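PDB 4OVY: haloacid dehalogenase domain protein hydrolase, which is probably a hydrolase of the haloacid dehalogenase superfamily, possibly a phosphatase, and binds a calcium ion in the crystal. Local coordinates for residues 2-7 and 15-20; 22-27 and 151-156; 51-56 and 86-91; 62-67 and 78-83. All blocks are in the same frame, centred on the assembly; numbering follows the deposited sequence.

Overall arrangement
The four contacts form two pairs on opposite sides of the chain's centre. Contacts 1 and 2 share helix 11-24 and have centres 13 Å apart; Val20 of the first packs on His153 and Phe155 of the second. Contacts 3 and 4 share helix 55-67, with centres 12 Å apart, and are joined by a salt bridge from Arg81 to Asp87 and by packing of Val83 on Leu91. Contacts 2 and 4 lie farthest apart, centre to centre 46 Å. Between the pairs sits the calcium, held by Asp42, Asp44 and Asn234: the Met53 side chain of contact 3 comes within about 12 Å of the ion, and the Trp7 side chain of contact 1 within about 11 Å of that of Asn234.

Contact 1: 2-7 and 15-20; sequences EPLPSW and AILEYV
Trp7 and Ile16 meet at about a right angle, the isoleucine presenting its CD1 methyl to the outer end of the six-membered ring. That methyl lies 3.8 Å from Trp7 CH2 and equally near CZ3, an oblique approach to the indole. Ile16 can serve two partners because its branches diverge: CG1 stands anti to the carbonyl carbon (chi1 -70°) and carries CD1 to the indole, while CG2 turns to Leu4, where it lies 4.1 Å from CD1. Leu4 and Leu17 instead run past each other in opposite directions, and the contact of Leu4 CD1 with Leu17 CD2, 3.8 Å, is made alongside. The same CD2 methyl of Leu17 reaches the ring of Pro3, 4.1 Å from its CG. This is wholly apolar packing of an irregular N-terminal segment on a helix that follows it closely, with a type I turn from Leu4 to Trp7 bringing the indole round to the same side as Leu4. The indole is fixed from elsewhere too, NE1 bonding to Pro142 O and the ring meeting Trp298 edge-to-face. Ile16 also touches Leu146 on helix 141-152 and Leu255 on strand 253-260.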
loop_
_atom_site.group_PDB
_atom_site.type_symbol
_atom_site.label_atom_id
_atom_site.label_comp_id
_atom_site.label_asym_id
_atom_site.label_seq_id
_atom_site.Cartn_x
_atom_site.Cartn_y
_atom_site.Cartn_z
ATOM N N GLU A 2 -3.489 28.319 -18.994
ATOM C CA GLU A 2 -4.376 27.520 -18.148
ATOM C C GLU A 2 -3.607 26.577 -17.216
ATOM O O GLU A 2 -3.769 26.658 -15.997
ATOM C CB GLU A 2 -5.378 26.718 -18.999
ATOM C CG GLU A 2 -6.627 27.490 -19.406
ATOM C CD GLU A 2 -7.593 27.728 -18.255
ATOM O OE1 GLU A 2 -7.458 27.072 -17.198
ATOM O OE2 GLU A 2 -8.497 28.577 -18.412
ATOM N N PRO A 3 -2.765 25.686 -17.783
ATOM C CA PRO A 3 -2.096 24.724 -16.922
ATOM C C PRO A 3 -0.863 25.335 -16.258
ATOM O O PRO A 3 -0.146 26.139 -16.879
ATOM C CB PRO A 3 -1.691 23.625 -17.898
ATOM C CG PRO A 3 -1.396 24.361 -19.159
ATOM C CD PRO A 3 -2.289 25.577 -19.176
ATOM N N LEU A 4 -0.632 24.966 -15.002
ATOM C CA LEU A 4 0.568 25.382 -14.286
ATOM C C LEU A 4 0.761 26.906 -14.274
ATOM O O LEU A 4 1.832 27.400 -14.618
ATOM C CB LEU A 4 1.790 24.692 -14.910
ATOM C CG LEU A 4 1.703 23.172 -15.035
ATOM C CD1 LEU A 4 3.021 22.626 -15.559
ATOM C CD2 LEU A 4 1.338 22.532 -13.701
ATOM N N PRO A 5 -0.277 27.655 -13.866
ATOM C CA PRO A 5 -0.213 29.124 -13.956
ATOM C C PRO A 5 0.880 29.791 -13.115
ATOM O O PRO A 5 1.319 30.888 -13.456
ATOM C CB PRO A 5 -1.601 29.575 -13.483
ATOM C CG PRO A 5 -2.151 28.427 -12.719
ATOM C CD PRO A 5 -1.570 27.193 -13.334
ATOM N N SER A 6 1.307 29.145 -12.034
ATOM C CA SER A 6 2.373 29.687 -11.182
ATOM C C SER A 6 3.779 29.302 -11.656
ATOM O O SER A 6 4.761 29.645 -10.998
ATOM C CB SER A 6 2.182 29.238 -9.725
ATOM O OG SER A 6 1.005 29.805 -9.186
ATOM N N TRP A 7 3.873 28.598 -12.787
ATOM C CA TRP A 7 5.155 28.201 -13.355
ATOM C C TRP A 7 5.522 29.095 -14.531
ATOM O O TRP A 7 4.769 29.177 -15.500
ATOM C CB TRP A 7 5.107 26.753 -13.848
ATOM C CG TRP A 7 4.872 25.712 -12.779
ATOM C CD1 TRP A 7 3.747 25.546 -12.020
ATOM C CD2 TRP A 7 5.779 24.680 -12.378
ATOM N NE1 TRP A 7 3.899 24.476 -11.171
ATOM C CE2 TRP A 7 5.136 23.925 -11.369
ATOM C CE3 TRP A 7 7.071 24.315 -12.773
ATOM C CZ2 TRP A 7 5.746 22.833 -10.746
ATOM C CZ3 TRP A 7 7.674 23.222 -12.157
ATOM C CH2 TRP A 7 7.011 22.496 -11.154
ATOM N N ALA A 15 9.433 20.467 -19.832
ATOM C CA ALA A 15 9.540 19.017 -19.676
ATOM C C ALA A 15 8.250 18.390 -19.159
ATOM O O ALA A 15 7.833 17.344 -19.648
ATOM C CB ALA A 15 10.691 18.671 -18.743
ATOM N N ILE A 16 7.625 19.022 -18.168
ATOM C CA ILE A 16 6.403 18.494 -17.580
ATOM C C ILE A 16 5.280 18.473 -18.611
ATOM O O ILE A 16 4.648 17.438 -18.814
ATOM C CB ILE A 16 5.969 19.286 -16.331
ATOM C CG1 ILE A 16 6.952 19.025 -15.188
ATOM C CG2 ILE A 16 4.558 18.891 -15.909
ATOM C CD1 ILE A 16 6.832 20.005 -14.045
ATOM N N LEU A 17 5.054 19.606 -19.272
ATOM C CA LEU A 17 3.961 19.708 -20.244
ATOM C C LEU A 17 4.161 18.742 -21.411
ATOM O O LEU A 17 3.223 18.059 -21.813
ATOM C CB LEU A 17 3.810 21.148 -20.748
ATOM C CG LEU A 17 3.381 22.186 -19.703
ATOM C CD1 LEU A 17 3.505 23.586 -20.282
ATOM C CD2 LEU A 17 1.966 21.936 -19.193
ATOM N N GLU A 18 5.389 18.680 -21.930
ATOM C CA GLU A 18 5.738 17.801 -23.053
ATOM C C GLU A 18 5.541 16.327 -22.693
ATOM O O GLU A 18 4.945 15.554 -23.454
ATOM C CB GLU A 18 7.197 18.046 -23.473
ATOM C CG GLU A 18 7.665 17.296 -24.716
ATOM C CD GLU A 18 8.908 17.927 -25.349
ATOM O OE1 GLU A 18 9.854 18.260 -24.593
ATOM O OE2 GLU A 18 8.940 18.100 -26.601
ATOM N N TYR A 19 6.047 15.946 -21.529
ATOM C CA TYR A 19 5.979 14.560 -21.089
ATOM C C TYR A 19 4.539 14.118 -20.835
ATOM O O TYR A 19 4.116 13.056 -21.301
ATOM C CB TYR A 19 6.822 14.370 -19.831
ATOM C CG TYR A 19 6.917 12.934 -19.390
ATOM C CD1 TYR A 19 7.726 12.037 -20.078
ATOM C CD2 TYR A 19 6.208 12.473 -18.286
ATOM C CE1 TYR A 19 7.829 10.715 -19.679
ATOM C CE2 TYR A 19 6.305 11.145 -17.874
ATOM C CZ TYR A 19 7.112 10.272 -18.579
ATOM O OH TYR A 19 7.216 8.958 -18.190
ATOM N N VAL A 20 3.781 14.932 -20.108
ATOM C CA VAL A 20 2.394 14.585 -19.819
ATOM C C VAL A 20 1.594 14.466 -21.122
ATOM O O VAL A 20 0.826 13.526 -21.295
ATOM C CB VAL A 20 1.746 15.576 -18.837
ATOM C CG1 VAL A 20 0.244 15.325 -18.722
ATOM C CG2 VAL A 20 2.414 15.449 -17.468
#

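Contact 2: 22-27 and 151-156; sequences SVTTEG and RQHEFK
Thr24 and Val23, towards the C-terminal part of helix 11-24, pack against the place where helix 141-152 gives way to strand 156-161, a helix-to-strand connection of the Rossmann-like core characteristic of HAD proteins. Helix 141-152 closes in a Schellman motif: Glu154 takes the positive phi of the C' residue (68°), its N bonds back to Arg151 O, and Phe155 N bonds to Leu150 O. Arg151 stands at the start of this exit, its guanidinium turned to Tyr176 O and Thr157 OG1 outside the contact. Next comes His153, whose side chain crosses that of Thr24 at about a right angle; CD2 is 3.9 Å from Thr24 OG1, a van der Waals approach, since the hydroxyl is hydrogen-bonded to Val20 O and the imidazole ND1 to Phe149 O. The carbonyl O of His153 lies 3.8 Å from Thr24 CG2 and accepts a bond from Arg37 NH1. After the turn at Glu154, Phe155 swings its ring back to the helix 11-24 end, where Val23 CG2 and Thr24 CG2 approach it obliquely. It also touches Val39 on strand 38-41, so the ring bridges helix and sheet. Lys156 then enters the sheet and extends its amine to Glu181 of the second subunit in a salt bridge. Thr24 has OG1 between the backbone N and the carbonyl carbon (chi1 65°), which leaves CG2 pointing into the contact, 3.9 Å from Phe155 CE1, while Val23 CG2 lies 3.7 Å from Phe155 CZ.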
loop_
_atom_site.group_PDB
_atom_site.type_symbol
_atom_site.label_atom_id
_atom_site.label_comp_id
_atom_site.label_asym_id
_atom_site.label_seq_id
_atom_site.Cartn_x
_atom_site.Cartn_y
_atom_site.Cartn_z
ATOM N N SER A 22 2.784 13.699 -24.060
ATOM C CA SER A 22 3.295 12.554 -24.796
ATOM C C SER A 22 2.760 11.228 -24.255
ATOM O O SER A 22 2.416 10.334 -25.029
ATOM C CB SER A 22 4.818 12.554 -24.752
ATOM O OG SER A 22 5.331 11.475 -25.501
ATOM N N VAL A 23 2.673 11.101 -22.935
ATOM C CA VAL A 23 2.232 9.838 -22.353
ATOM C C VAL A 23 0.708 9.688 -22.247
ATOM O O VAL A 23 0.221 8.599 -21.971
ATOM C CB VAL A 23 2.889 9.558 -20.980
ATOM C CG1 VAL A 23 4.411 9.591 -21.092
ATOM C CG2 VAL A 23 2.369 10.501 -19.903
ATOM N N THR A 24 -0.051 10.756 -22.479
ATOM C CA THR A 24 -1.508 10.671 -22.334
ATOM C C THR A 24 -2.302 10.864 -23.618
ATOM O O THR A 24 -3.537 10.831 -23.585
ATOM C CB THR A 24 -2.033 11.669 -21.288
ATOM O OG1 THR A 24 -1.812 13.015 -21.734
ATOM C CG2 THR A 24 -1.352 11.430 -19.943
ATOM N N THR A 25 -1.617 11.053 -24.738
ATOM C CA THR A 25 -2.292 11.246 -26.019
ATOM C C THR A 25 -2.338 9.925 -26.781
ATOM O O THR A 25 -1.296 9.373 -27.150
ATOM C CB THR A 25 -1.613 12.327 -26.887
ATOM O OG1 THR A 25 -1.410 13.513 -26.112
ATOM C CG2 THR A 25 -2.495 12.680 -28.095
ATOM N N GLU A 26 -3.552 9.422 -27.008
ATOM C CA GLU A 26 -3.739 8.170 -27.737
ATOM C C GLU A 26 -2.980 8.239 -29.054
ATOM O O GLU A 26 -2.966 9.279 -29.713
ATOM C CB GLU A 26 -5.226 7.885 -27.975
ATOM C CG GLU A 26 -5.969 7.507 -26.699
ATOM C CD GLU A 26 -7.420 7.127 -26.932
ATOM O OE1 GLU A 26 -7.750 6.634 -28.034
ATOM O OE2 GLU A 26 -8.234 7.315 -26.001
ATOM N N GLY A 27 -2.304 7.146 -29.395
ATOM C CA GLY A 27 -1.534 7.059 -30.627
ATOM C C GLY A 27 -0.098 7.541 -30.520
ATOM O O GLY A 27 0.698 7.308 -31.423
ATOM N N ARG A 151 -3.459 14.797 -11.978
ATOM C CA ARG A 151 -4.712 14.082 -11.716
ATOM C C ARG A 151 -5.755 14.341 -12.812
ATOM O O ARG A 151 -6.497 13.440 -13.184
ATOM C CB ARG A 151 -5.243 14.396 -10.317
ATOM C CG ARG A 151 -4.385 13.764 -9.221
ATOM C CD ARG A 151 -5.062 13.809 -7.859
ATOM N NE ARG A 151 -5.205 15.174 -7.360
ATOM C CZ ARG A 151 -4.462 15.745 -6.404
ATOM N NH1 ARG A 151 -4.712 16.997 -6.063
ATOM N NH2 ARG A 151 -3.472 15.097 -5.786
ATOM N N GLN A 152 -5.780 15.552 -13.357
ATOM C CA GLN A 152 -6.648 15.862 -14.506
ATOM C C GLN A 152 -6.327 14.996 -15.723
ATOM O O GLN A 152 -7.205 14.723 -16.532
ATOM C CB GLN A 152 -6.556 17.343 -14.874
ATOM C CG GLN A 152 -7.266 18.266 -13.890
ATOM C CD GLN A 152 -6.841 19.725 -14.023
ATOM O OE1 GLN A 152 -6.219 20.124 -15.014
ATOM N NE2 GLN A 152 -7.176 20.529 -13.019
ATOM N N HIS A 153 -5.075 14.553 -15.839
ATOM C CA HIS A 153 -4.651 13.667 -16.915
ATOM C C HIS A 153 -4.573 12.201 -16.486
ATOM O O HIS A 153 -3.884 11.395 -17.117
ATOM C CB HIS A 153 -3.323 14.165 -17.489
ATOM C CG HIS A 153 -3.464 15.447 -18.240
ATOM N ND1 HIS A 153 -3.568 16.668 -17.612
ATOM C CD2 HIS A 153 -3.569 15.693 -19.566
ATOM C CE1 HIS A 153 -3.708 17.616 -18.522
ATOM N NE2 HIS A 153 -3.708 17.050 -19.715
ATOM N N GLU A 154 -5.309 11.881 -15.420
ATOM C CA GLU A 154 -5.534 10.512 -14.948
ATOM C C GLU A 154 -4.282 9.836 -14.379
ATOM O O GLU A 154 -4.186 8.618 -14.393
ATOM C CB GLU A 154 -6.213 9.659 -16.033
ATOM C CG GLU A 154 -7.508 10.284 -16.566
ATOM C CD GLU A 154 -8.353 9.313 -17.382
ATOM O OE1 GLU A 154 -9.020 8.441 -16.783
ATOM O OE2 GLU A 154 -8.366 9.428 -18.629
ATOM N N PHE A 155 -3.345 10.624 -13.853
ATOM C CA PHE A 155 -2.253 10.074 -13.038
ATOM C C PHE A 155 -2.753 9.834 -11.628
ATOM O O PHE A 155 -3.594 10.585 -11.142
ATOM C CB PHE A 155 -1.073 11.042 -12.916
ATOM C CG PHE A 155 -0.192 11.102 -14.122
ATOM C CD1 PHE A 155 -0.630 11.701 -15.290
ATOM C CD2 PHE A 155 1.100 10.589 -14.079
ATOM C CE1 PHE A 155 0.188 11.768 -16.401
ATOM C CE2 PHE A 155 1.927 10.656 -15.189
ATOM C CZ PHE A 155 1.467 11.239 -16.352
ATOM N N LYS A 156 -2.222 8.804 -10.973
ATOM C CA LYS A 156 -2.395 8.609 -9.532
ATOM C C LYS A 156 -1.162 9.152 -8.834
ATOM O O LYS A 156 -0.047 8.676 -9.071
ATOM C CB LYS A 156 -2.556 7.130 -9.168
ATOM C CG LYS A 156 -3.857 6.515 -9.640
ATOM C CD LYS A 156 -3.960 5.033 -9.300
ATOM C CE LYS A 156 -4.510 4.774 -7.908
ATOM N NZ LYS A 156 -5.192 3.443 -7.829
#

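Contact 3: 51-56 and 86-91; sequences QPMYVQ and KDLPAL
Met53 and Leu88 face each other with their CA atoms 8.7 Å apart, the nearest CA pair between a loop leading into helix 55-67 and the first turn of helix 88-91. The loop is bent by a cis peptide before Pro52. On the other side, Lys86 ends the preceding helix in a Schellman motif and Asp87 N-caps the next, its OD1 accepting a weak bond from Ala90 N at 3.4 Å. Met53, a selenomethionine, starts with CG between the backbone N and carbonyl carbon (chi1 62°), runs straight to the selenium and bends there (chi3 85°). The terminal methyl CE is thereby brought obliquely against one branch of Leu88, 3.9 Å from CD1. The second branch passes to the loop backbone, CD2 lying 4.1 Å from Pro52 O. Leu61 of helix 55-67, into which the loop leads, touches both Met53 and Leu91. The contact joins the loop after the strand end bearing metal-binding Asp42 and Asp44 to helices consistent with a C1-type cap. With 115 Å² buried and two methyls as its main meeting point, it is small; its chemistry implies shape-dependent dispersion packing, with no directional bond between the two segments.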
loop_
_atom_site.group_PDB
_atom_site.type_symbol
_atom_site.label_atom_id
_atom_site.label_comp_id
_atom_site.label_asym_id
_atom_site.label_seq_id
_atom_site.Cartn_x
_atom_site.Cartn_y
_atom_site.Cartn_z
ATOM N N GLN A 51 12.584 23.620 6.387
ATOM C CA GLN A 51 13.480 24.453 7.175
ATOM C C GLN A 51 12.629 25.222 8.184
ATOM O O GLN A 51 11.502 25.598 7.867
ATOM C CB GLN A 51 14.241 25.430 6.273
ATOM C CG GLN A 51 15.136 24.779 5.228
ATOM C CD GLN A 51 16.310 24.004 5.814
ATOM O OE1 GLN A 51 16.701 24.207 6.959
ATOM N NE2 GLN A 51 16.885 23.112 5.014
ATOM N N PRO A 52 13.154 25.458 9.404
ATOM C CA PRO A 52 14.495 25.132 9.911
ATOM C C PRO A 52 14.706 23.662 10.252
ATOM O O PRO A 52 15.830 23.274 10.591
ATOM C CB PRO A 52 14.601 25.986 11.181
ATOM C CG PRO A 52 13.195 26.108 11.654
ATOM C CD PRO A 52 12.341 26.149 10.419
HETATM N N MSE A 53 13.647 22.858 10.180
HETATM C CA MSE A 53 13.759 21.400 10.362
HETATM C C MSE A 53 12.573 20.698 9.758
HETATM O O MSE A 53 11.551 21.324 9.459
HETATM C CB MSE A 53 13.851 21.027 11.853
HETATM C CG MSE A 53 12.606 21.430 12.633
HETATM SE SE MSE A 53 12.824 21.074 14.554
HETATM C CE MSE A 53 13.744 22.768 14.951
ATOM N N TYR A 54 12.684 19.384 9.590
ATOM C CA TYR A 54 11.552 18.580 9.135
ATOM C C TYR A 54 10.393 18.869 10.075
ATOM O O TYR A 54 10.587 18.949 11.298
ATOM C CB TYR A 54 11.890 17.081 9.136
ATOM C CG TYR A 54 13.113 16.702 8.312
ATOM C CD1 TYR A 54 13.266 17.159 7.004
ATOM C CD2 TYR A 54 14.107 15.870 8.834
ATOM C CE1 TYR A 54 14.371 16.812 6.246
ATOM C CE2 TYR A 54 15.215 15.515 8.076
ATOM C CZ TYR A 54 15.344 15.992 6.780
ATOM O OH TYR A 54 16.444 15.660 6.009
ATOM N N VAL A 55 9.193 19.045 9.524
ATOM C CA VAL A 55 8.047 19.403 10.352
ATOM C C VAL A 55 7.771 18.332 11.413
ATOM O O VAL A 55 7.405 18.662 12.539
ATOM C CB VAL A 55 6.777 19.663 9.511
ATOM C CG1 VAL A 55 5.572 19.906 10.412
ATOM C CG2 VAL A 55 6.990 20.866 8.595
ATOM N N GLN A 56 7.946 17.058 11.062
ATOM C CA GLN A 56 7.763 15.996 12.044
ATOM C C GLN A 56 8.781 16.084 13.184
ATOM O O GLN A 56 8.475 15.677 14.300
ATOM C CB GLN A 56 7.785 14.609 11.411
ATOM C CG GLN A 56 7.397 13.503 12.385
ATOM C CD GLN A 56 7.379 12.134 11.753
ATOM O OE1 GLN A 56 7.285 12.001 10.539
ATOM N NE2 GLN A 56 7.454 11.104 12.579
ATOM N N LYS A 86 17.656 21.803 23.153
ATOM C CA LYS A 86 17.460 22.560 21.915
ATOM C C LYS A 86 18.721 22.545 21.044
ATOM O O LYS A 86 19.097 23.559 20.458
ATOM C CB LYS A 86 17.036 24.002 22.233
ATOM C CG LYS A 86 15.897 24.111 23.242
ATOM C CD LYS A 86 15.673 25.547 23.684
ATOM C CE LYS A 86 14.656 25.618 24.811
ATOM N NZ LYS A 86 14.506 27.002 25.340
ATOM N N ASP A 87 19.353 21.377 20.962
ATOM C CA ASP A 87 20.636 21.205 20.285
ATOM C C ASP A 87 20.417 20.823 18.816
ATOM O O ASP A 87 20.477 19.649 18.452
ATOM C CB ASP A 87 21.441 20.126 21.023
ATOM C CG ASP A 87 22.878 20.031 20.554
ATOM O OD1 ASP A 87 23.205 20.560 19.469
ATOM O OD2 ASP A 87 23.687 19.411 21.282
ATOM N N LEU A 88 20.180 21.818 17.967
ATOM C CA LEU A 88 19.789 21.536 16.579
ATOM C C LEU A 88 20.842 20.753 15.770
ATOM O O LEU A 88 20.477 19.868 14.995
ATOM C CB LEU A 88 19.361 22.817 15.843
ATOM C CG LEU A 88 18.604 22.620 14.519
ATOM C CD1 LEU A 88 17.466 21.616 14.659
ATOM C CD2 LEU A 88 18.070 23.946 13.990
ATOM N N PRO A 89 22.143 21.059 15.945
ATOM C CA PRO A 89 23.176 20.255 15.264
ATOM C C PRO A 89 23.169 18.758 15.609
ATOM O O PRO A 89 23.402 17.928 14.736
ATOM C CB PRO A 89 24.484 20.903 15.729
ATOM C CG PRO A 89 24.113 22.319 15.995
ATOM C CD PRO A 89 22.717 22.277 16.550
ATOM N N ALA A 90 22.919 18.411 16.868
ATOM C CA ALA A 90 22.791 17.004 17.238
ATOM C C ALA A 90 21.550 16.395 16.565
ATOM O O ALA A 90 21.595 15.284 16.030
ATOM C CB ALA A 90 22.713 16.853 18.751
ATOM N N LEU A 91 20.452 17.140 16.581
ATOM C CA LEU A 91 19.182 16.670 16.008
ATOM C C LEU A 91 19.238 16.428 14.496
ATOM O O LEU A 91 18.510 15.581 13.965
ATOM C CB LEU A 91 18.060 17.658 16.345
ATOM C CG LEU A 91 17.737 17.767 17.840
ATOM C CD1 LEU A 91 16.724 18.875 18.085
ATOM C CD2 LEU A 91 17.247 16.441 18.407
#

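Contact 4: 62-67 and 78-83; sequences DRVRLL and EPFRAV
Val64 and Phe80 mark the nearest approach of the backbones, CA to CA 7.1 Å, where the last turns of helix 55-67 come beside the first turn of helix 80-84. Val64 points at the other helix and spreads its two methyls over different partners. CG1, anti to the backbone N (chi1 166°), meets CG1 of Val83 at 3.6 Å; Val83 CG1 also lies 3.6 Å from Val64 CB, so the two valines are set close, crossing at a slant. The second branch turns to the phenyl ring, Val64 CG2 standing near the ring plane at its edge, 4.1 Å from Phe80 CD1. The two helices form a helical hairpin closed by a connection without regular structure, part of a helical region after the first strand of the HAD core, consistent with a C1-type cap. Trp74 from that connection stacks on Phe80 and touches Val64, while Leu102 of helix 95-106 covers both. With an alanine in place of Val64, Val83 CG1 would probably lose its methyl partner, keeping only the CB contact, and a gap is likely beside the edge of Phe80. Towards the surface, Arg65 extends along the side of this core, with NH2 4.0 Å from Val83 O; its NH1 is salt-bridged to Asp62 OD1, 3.2 Å away and in the guanidinium plane. At the start of the second helix Arg81 NE donates to the syn lone pair of Glu78 OE2 at 2.7 Å (161°), with the carboxylate oxygen almost in the guanidinium plane.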
loop_
_atom_site.group_PDB
_atom_site.type_symbol
_atom_site.label_atom_id
_atom_site.label_comp_id
_atom_site.label_asym_id
_atom_site.label_seq_id
_atom_site.Cartn_x
_atom_site.Cartn_y
_atom_site.Cartn_z
ATOM N N ASP A 62 8.063 19.062 20.367
ATOM C CA ASP A 62 6.967 19.491 21.246
ATOM C C ASP A 62 6.458 18.333 22.095
ATOM O O ASP A 62 6.178 18.499 23.295
ATOM C CB ASP A 62 5.820 20.111 20.443
ATOM C CG ASP A 62 6.138 21.514 19.949
ATOM O OD1 ASP A 62 7.153 22.096 20.396
ATOM O OD2 ASP A 62 5.364 22.040 19.113
ATOM N N ARG A 63 6.362 17.155 21.488
ATOM C CA ARG A 63 5.911 15.966 22.215
ATOM C C ARG A 63 6.879 15.586 23.339
ATOM O O ARG A 63 6.447 15.309 24.449
ATOM C CB ARG A 63 5.703 14.795 21.259
ATOM C CG ARG A 63 4.580 15.011 20.248
ATOM C CD ARG A 63 3.220 15.174 20.901
ATOM N NE ARG A 63 2.843 13.995 21.674
ATOM C CZ ARG A 63 1.903 13.972 22.610
ATOM N NH1 ARG A 63 1.221 15.071 22.930
ATOM N NH2 ARG A 63 1.652 12.834 23.240
ATOM N N VAL A 64 8.179 15.588 23.052
ATOM C CA VAL A 64 9.198 15.291 24.072
ATOM C C VAL A 64 9.113 16.304 25.215
ATOM O O VAL A 64 9.115 15.931 26.391
ATOM C CB VAL A 64 10.621 15.252 23.465
ATOM C CG1 VAL A 64 11.701 15.298 24.544
ATOM C CG2 VAL A 64 10.787 14.008 22.607
ATOM N N ARG A 65 9.011 17.583 24.870
ATOM C CA ARG A 65 8.876 18.629 25.885
ATOM C C ARG A 65 7.655 18.419 26.776
ATOM O O ARG A 65 7.737 18.595 27.988
ATOM C CB ARG A 65 8.834 20.010 25.237
ATOM C CG ARG A 65 10.187 20.430 24.697
ATOM C CD ARG A 65 10.221 21.889 24.295
ATOM N NE ARG A 65 11.375 22.154 23.441
ATOM C CZ ARG A 65 11.340 22.292 22.115
ATOM N NH1 ARG A 65 10.194 22.209 21.437
ATOM N NH2 ARG A 65 12.471 22.527 21.459
ATOM N N LEU A 66 6.534 18.035 26.175
ATOM C CA LEU A 66 5.300 17.798 26.921
ATOM C C LEU A 66 5.449 16.592 27.858
ATOM O O LEU A 66 4.936 16.600 28.982
ATOM C CB LEU A 66 4.133 17.574 25.953
ATOM C CG LEU A 66 2.730 17.456 26.549
ATOM C CD1 LEU A 66 2.323 18.759 27.228
ATOM C CD2 LEU A 66 1.725 17.078 25.469
ATOM N N LEU A 67 6.164 15.571 27.398
ATOM C CA LEU A 67 6.323 14.326 28.158
ATOM C C LEU A 67 7.467 14.344 29.180
ATOM O O LEU A 67 7.530 13.470 30.046
ATOM C CB LEU A 67 6.542 13.161 27.191
ATOM C CG LEU A 67 5.362 12.853 26.273
ATOM C CD1 LEU A 67 5.810 11.946 25.135
ATOM C CD2 LEU A 67 4.206 12.243 27.052
ATOM N N GLU A 78 20.225 10.223 24.985
ATOM C CA GLU A 78 20.058 10.775 23.628
ATOM C C GLU A 78 18.991 9.974 22.889
ATOM O O GLU A 78 18.814 8.786 23.158
ATOM C CB GLU A 78 21.372 10.725 22.838
ATOM C CG GLU A 78 22.512 11.548 23.424
ATOM C CD GLU A 78 22.224 13.040 23.481
ATOM O OE1 GLU A 78 21.250 13.507 22.849
ATOM O OE2 GLU A 78 22.979 13.758 24.171
ATOM N N PRO A 79 18.279 10.610 21.947
ATOM C CA PRO A 79 18.373 12.005 21.507
ATOM C C PRO A 79 17.535 12.977 22.347
ATOM O O PRO A 79 17.450 14.154 22.015
ATOM C CB PRO A 79 17.810 11.942 20.087
ATOM C CG PRO A 79 16.776 10.877 20.168
ATOM C CD PRO A 79 17.269 9.867 21.170
ATOM N N PHE A 80 16.935 12.491 23.429
ATOM C CA PHE A 80 16.037 13.309 24.245
ATOM C C PHE A 80 16.763 14.492 24.869
ATOM O O PHE A 80 16.211 15.588 24.934
ATOM C CB PHE A 80 15.373 12.453 25.323
ATOM C CG PHE A 80 14.679 11.244 24.767
ATOM C CD1 PHE A 80 13.414 11.353 24.210
ATOM C CD2 PHE A 80 15.310 10.006 24.758
ATOM C CE1 PHE A 80 12.781 10.244 23.677
ATOM C CE2 PHE A 80 14.682 8.893 24.226
ATOM C CZ PHE A 80 13.412 9.011 23.688
ATOM N N ARG A 81 18.001 14.265 25.304
ATOM C CA ARG A 81 18.861 15.329 25.833
ATOM C C ARG A 81 18.981 16.468 24.817
ATOM O O ARG A 81 18.746 17.640 25.146
ATOM C CB ARG A 81 20.244 14.751 26.175
ATOM C CG ARG A 81 21.179 15.667 26.962
ATOM C CD ARG A 81 21.822 16.764 26.123
ATOM N NE ARG A 81 22.363 16.269 24.857
ATOM C CZ ARG A 81 22.757 17.040 23.841
ATOM N NH1 ARG A 81 23.230 16.476 22.739
ATOM N NH2 ARG A 81 22.693 18.367 23.915
ATOM N N ALA A 82 19.333 16.120 23.579
ATOM C CA ALA A 82 19.442 17.109 22.500
ATOM C C ALA A 82 18.132 17.865 22.295
ATOM O O ALA A 82 18.134 19.081 22.088
ATOM C CB ALA A 82 19.863 16.436 21.201
ATOM N N VAL A 83 17.014 17.146 22.363
ATOM C CA VAL A 83 15.694 17.764 22.189
ATOM C C VAL A 83 15.429 18.777 23.304
ATOM O O VAL A 83 15.042 19.919 23.042
ATOM C CB VAL A 83 14.564 16.713 22.160
ATOM C CG1 VAL A 83 13.203 17.389 22.078
ATOM C CG2 VAL A 83 14.745 15.747 20.997
#